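D-alanyl-D-alanine carboxypeptidase (Streptococcus pneumoniae R6, PDB 1XP4) probably trims the terminal D-alanine from cell-wall precursor peptides as a serine-type D-Ala-D-Ala carboxypeptidase, regulating peptidoglycan synthesis. Local coordinates at residues G118-K130 / N143-Y157. Numbering follows the deposited sequence.
Sequences GSEKDFVDMMRAK and NTTGLNNETLGDNIY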
# COMPACT_ATOMS: atom_id res chain seq x y z
N GLY A 118 -15.66 14.82 -12.03
CA GLY A 118 -16.70 15.11 -13.00
C GLY A 118 -16.99 13.93 -13.89
O GLY A 118 -18.14 13.62 -14.19
N SER A 119 -15.94 13.27 -14.33
CA SER A 119 -16.09 12.11 -15.20
C SER A 119 -15.01 11.08 -14.92
O SER A 119 -13.95 11.40 -14.37
CB SER A 119 -16.02 12.53 -16.67
OG SER A 119 -14.72 13.00 -17.01
N GLU A 120 -15.26 9.83 -15.27
CA GLU A 120 -14.26 8.81 -15.05
C GLU A 120 -13.01 9.16 -15.87
O GLU A 120 -11.88 8.95 -15.42
CB GLU A 120 -14.80 7.43 -15.44
CG GLU A 120 -13.80 6.33 -15.24
CD GLU A 120 -14.38 4.94 -15.37
OE1 GLU A 120 -15.23 4.75 -16.28
OE2 GLU A 120 -13.98 4.05 -14.59
N LYS A 121 -13.20 9.73 -17.05
CA LYS A 121 -12.07 10.10 -17.90
C LYS A 121 -11.11 11.06 -17.20
O LYS A 121 -9.90 10.82 -17.17
CB LYS A 121 -12.52 10.77 -19.19
CG LYS A 121 -11.32 11.24 -19.99
CD LYS A 121 -11.67 12.15 -21.15
CE LYS A 121 -10.39 12.59 -21.89
NZ LYS A 121 -9.42 13.28 -20.99
N ASP A 122 -11.65 12.15 -16.68
CA ASP A 122 -10.81 13.12 -15.99
C ASP A 122 -10.15 12.43 -14.82
O ASP A 122 -8.96 12.63 -14.57
CB ASP A 122 -11.64 14.32 -15.50
CG ASP A 122 -12.24 15.12 -16.65
OD1 ASP A 122 -11.49 15.48 -17.58
OD2 ASP A 122 -13.46 15.41 -16.61
N PHE A 123 -10.91 11.61 -14.10
CA PHE A 123 -10.35 10.89 -12.96
C PHE A 123 -9.16 10.03 -13.41
O PHE A 123 -8.13 9.98 -12.73
CB PHE A 123 -11.40 10.01 -12.29
CG PHE A 123 -11.01 9.57 -10.91
CD1 PHE A 123 -11.19 10.42 -9.83
CD2 PHE A 123 -10.42 8.33 -10.70
CE1 PHE A 123 -10.78 10.05 -8.54
CE2 PHE A 123 -10.01 7.95 -9.42
CZ PHE A 123 -10.19 8.81 -8.34
N VAL A 124 -9.29 9.36 -14.55
CA VAL A 124 -8.20 8.53 -15.06
C VAL A 124 -6.95 9.38 -15.32
O VAL A 124 -5.82 8.95 -15.03
CB VAL A 124 -8.59 7.80 -16.37
CG1 VAL A 124 -7.35 7.13 -16.98
CG2 VAL A 124 -9.67 6.74 -16.09
N ASP A 125 -7.13 10.57 -15.87
CA ASP A 125 -6.00 11.44 -16.12
C ASP A 125 -5.36 11.77 -14.79
O ASP A 125 -4.14 11.94 -14.69
CB ASP A 125 -6.44 12.71 -16.84
CG ASP A 125 -6.93 12.45 -18.26
OD1 ASP A 125 -6.38 11.55 -18.93
OD2 ASP A 125 -7.86 13.15 -18.70
N MSE A 126 -6.18 11.86 -13.75
CA MSE A 126 -5.66 12.15 -12.43
C MSE A 126 -4.83 10.97 -11.94
O MSE A 126 -3.75 11.15 -11.37
CB MSE A 126 -6.80 12.43 -11.44
CG MSE A 126 -7.36 13.84 -11.53
SE MSE A 126 -8.83 14.19 -10.32
CE MSE A 126 -7.95 13.79 -8.65
N MSE A 127 -5.32 9.75 -12.15
CA MSE A 127 -4.55 8.61 -11.69
C MSE A 127 -3.31 8.38 -12.55
O MSE A 127 -2.31 7.82 -12.08
CB MSE A 127 -5.43 7.33 -11.58
CG MSE A 127 -6.58 7.20 -12.56
SE MSE A 127 -7.97 5.91 -12.00
CE MSE A 127 -6.88 4.33 -11.74
N ARG A 128 -3.34 8.85 -13.79
CA ARG A 128 -2.17 8.72 -14.65
C ARG A 128 -1.10 9.67 -14.14
O ARG A 128 0.09 9.36 -14.15
CB ARG A 128 -2.50 9.07 -16.10
CG ARG A 128 -3.37 8.05 -16.79
CD ARG A 128 -3.64 8.42 -18.24
NE ARG A 128 -4.43 7.38 -18.90
CZ ARG A 128 -4.77 7.41 -20.19
NH1 ARG A 128 -4.38 8.42 -20.95
NH2 ARG A 128 -5.49 6.43 -20.71
N ALA A 129 -1.53 10.84 -13.69
CA ALA A 129 -0.62 11.85 -13.19
C ALA A 129 -0.02 11.41 -11.88
O ALA A 129 1.20 11.50 -11.68
CB ALA A 129 -1.33 13.17 -13.02
N LYS A 130 -0.88 10.94 -10.98
CA LYS A 130 -0.45 10.48 -9.66
C LYS A 130 0.60 9.39 -9.78
O LYS A 130 1.60 9.40 -9.06
CB LYS A 130 -1.66 9.97 -8.87
CG LYS A 130 -1.32 9.46 -7.48
CD LYS A 130 -0.61 10.52 -6.64
CE LYS A 130 -1.52 11.70 -6.28
NZ LYS A 130 -0.86 12.64 -5.31
N ASN A 143 -9.36 2.92 -16.93
CA ASN A 143 -10.54 3.06 -16.09
C ASN A 143 -10.21 3.02 -14.61
O ASN A 143 -9.10 2.69 -14.22
CB ASN A 143 -11.62 2.02 -16.42
CG ASN A 143 -11.09 0.60 -16.51
OD1 ASN A 143 -10.58 0.06 -15.53
ND2 ASN A 143 -11.23 -0.00 -17.68
N THR A 144 -11.20 3.37 -13.79
CA THR A 144 -11.02 3.43 -12.35
C THR A 144 -11.41 2.17 -11.62
O THR A 144 -11.21 2.08 -10.42
CB THR A 144 -11.88 4.54 -11.76
OG1 THR A 144 -13.26 4.19 -11.90
CG2 THR A 144 -11.62 5.84 -12.47
N THR A 145 -11.94 1.19 -12.33
CA THR A 145 -12.39 -0.04 -11.68
C THR A 145 -11.47 -1.24 -11.79
O THR A 145 -11.22 -1.92 -10.80
CB THR A 145 -13.77 -0.45 -12.21
OG1 THR A 145 -13.69 -0.69 -13.62
CG2 THR A 145 -14.78 0.66 -11.96
N GLY A 146 -10.96 -1.50 -12.98
CA GLY A 146 -10.09 -2.65 -13.16
C GLY A 146 -10.78 -3.64 -14.08
O GLY A 146 -10.19 -4.65 -14.47
N LEU A 147 -12.03 -3.35 -14.42
CA LEU A 147 -12.78 -4.21 -15.33
C LEU A 147 -12.15 -4.10 -16.72
O LEU A 147 -11.28 -3.26 -16.97
CB LEU A 147 -14.23 -3.73 -15.45
CG LEU A 147 -15.17 -3.61 -14.26
CD1 LEU A 147 -16.19 -2.52 -14.56
CD2 LEU A 147 -15.85 -4.93 -14.01
N ASN A 148 -12.59 -4.96 -17.62
CA ASN A 148 -12.12 -4.92 -18.99
C ASN A 148 -13.09 -3.97 -19.69
O ASN A 148 -14.25 -3.89 -19.31
CB ASN A 148 -12.18 -6.32 -19.59
CG ASN A 148 -11.64 -6.37 -21.00
OD1 ASN A 148 -12.36 -6.08 -21.95
ND2 ASN A 148 -10.37 -6.73 -21.14
N ASN A 149 -12.62 -3.24 -20.69
CA ASN A 149 -13.49 -2.31 -21.39
C ASN A 149 -14.72 -2.95 -22.05
O ASN A 149 -15.77 -2.33 -22.16
CB ASN A 149 -12.70 -1.52 -22.43
CG ASN A 149 -11.86 -0.42 -21.82
OD1 ASN A 149 -12.15 0.06 -20.72
ND2 ASN A 149 -10.82 -0.00 -22.53
N GLU A 150 -14.58 -4.20 -22.51
CA GLU A 150 -15.71 -4.87 -23.15
C GLU A 150 -16.90 -4.91 -22.20
O GLU A 150 -18.03 -5.11 -22.64
CB GLU A 150 -15.34 -6.31 -23.55
CG GLU A 150 -14.11 -6.43 -24.44
CD GLU A 150 -13.87 -7.86 -24.91
OE1 GLU A 150 -14.32 -8.80 -24.21
OE2 GLU A 150 -13.23 -8.05 -25.98
N THR A 151 -16.63 -4.72 -20.91
CA THR A 151 -17.68 -4.74 -19.90
C THR A 151 -18.30 -3.36 -19.79
O THR A 151 -19.42 -3.20 -19.31
CB THR A 151 -17.13 -5.11 -18.50
OG1 THR A 151 -16.49 -6.39 -18.55
CG2 THR A 151 -18.26 -5.16 -17.48
N LEU A 152 -17.56 -2.35 -20.24
CA LEU A 152 -18.02 -0.98 -20.17
C LEU A 152 -18.66 -0.50 -21.46
O LEU A 152 -19.01 0.67 -21.58
CB LEU A 152 -16.84 -0.07 -19.83
CG LEU A 152 -16.02 -0.50 -18.61
CD1 LEU A 152 -14.90 0.50 -18.37
CD2 LEU A 152 -16.93 -0.59 -17.41
N GLY A 153 -18.81 -1.39 -22.43
CA GLY A 153 -19.40 -0.99 -23.70
C GLY A 153 -18.82 0.29 -24.27
O GLY A 153 -17.63 0.35 -24.60
N ASP A 154 -19.65 1.31 -24.40
CA ASP A 154 -19.23 2.60 -24.95
C ASP A 154 -18.57 3.54 -23.93
O ASP A 154 -17.92 4.51 -24.32
CB ASP A 154 -20.43 3.32 -25.58
CG ASP A 154 -21.74 2.60 -25.33
OD1 ASP A 154 -22.05 2.29 -24.15
OD2 ASP A 154 -22.47 2.37 -26.31
N ASN A 155 -18.74 3.25 -22.65
CA ASN A 155 -18.17 4.09 -21.60
C ASN A 155 -16.68 3.86 -21.35
O ASN A 155 -16.24 3.77 -20.20
CB ASN A 155 -18.95 3.89 -20.30
CG ASN A 155 -20.41 4.25 -20.44
OD1 ASN A 155 -20.77 5.43 -20.48
ND2 ASN A 155 -21.27 3.24 -20.53
N ILE A 156 -15.90 3.77 -22.42
CA ILE A 156 -14.47 3.55 -22.29
C ILE A 156 -13.73 4.84 -22.58
O ILE A 156 -14.26 5.75 -23.22
CB ILE A 156 -13.94 2.48 -23.28
CG1 ILE A 156 -14.10 2.99 -24.72
CG2 ILE A 156 -14.67 1.16 -23.06
CD1 ILE A 156 -13.41 2.13 -25.72
N TYR A 157 -12.49 4.91 -22.11
CA TYR A 157 -11.64 6.07 -22.31
C TYR A 157 -11.47 6.35 -23.80
O TYR A 157 -11.32 5.43 -24.60
CB TYR A 157 -10.28 5.83 -21.66
CG TYR A 157 -9.45 7.07 -21.49
CD1 TYR A 157 -8.73 7.60 -22.56
CD2 TYR A 157 -9.42 7.75 -20.27
CE1 TYR A 157 -8.00 8.79 -22.42
CE2 TYR A 157 -8.70 8.93 -20.12
CZ TYR A 157 -7.99 9.44 -21.20
OH TYR A 157 -7.28 10.61 -21.06
O HOH W 1 -15.09 1.48 -15.44
O HOH W 2 -15.71 5.84 -18.63
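A helix-to-loop contact, two polar clusters flanking an apolar strip, joins helix 120-133 to the long loop ahead of strand 167-168: E120 grips T144 on one flank of the helix, while K121, D125 and R128 gather about Y157 on the other. The E120 chain runs out extended, its CG anti to the backbone N (chi1 180°), and brings OE2 to both donors of T144. T144 OG1 gives a bond of 2.8 Å to E120 OE2, and T144 N a nearly straight one of 3.0 Å to the same oxygen. Both arrive on the anti side, from opposite faces of the carboxylate plane. Two waters tie the carboxylate further into the loop, one from OE2 to T145 OG1, the other from OE1 to N155 O; OE1 also bonds Y71. Beside this grip T144 CG2 packs against the F123 ring and the selenium of selenomethionine M127, and V124 CG2 rests on the N143 backbone.

The Y157 ring lies along the helix, against the side chains of K121, V124, D125 and R128. The R128 guanidinium stacks over one face of the ring, CZ 4.2 Å from the ring centroid and the planes 30° apart, a cation-pi contact; R128 NH2 also bonds V141 O. V124 CG1 and K121 CG meet the ring obliquely. The phenol OH gives its hydrogen to D125 OD1, whose carboxylate stands almost perpendicular to the ring, and K121 NZ bridges to D125 OD2 at 2.8 Å.

At the start of the loop segment, N143 OD1 accepts from G146 N, an Asx motif that closes over T144 and T145; the T145 side chain lies near the predicted catalytic residues S41 and K44. T145 O accepts from K44 NZ and T144 O from T47, so the loop also meets helix 44-57, on which F123 and M127 pack, while T145 touches helix 106-117.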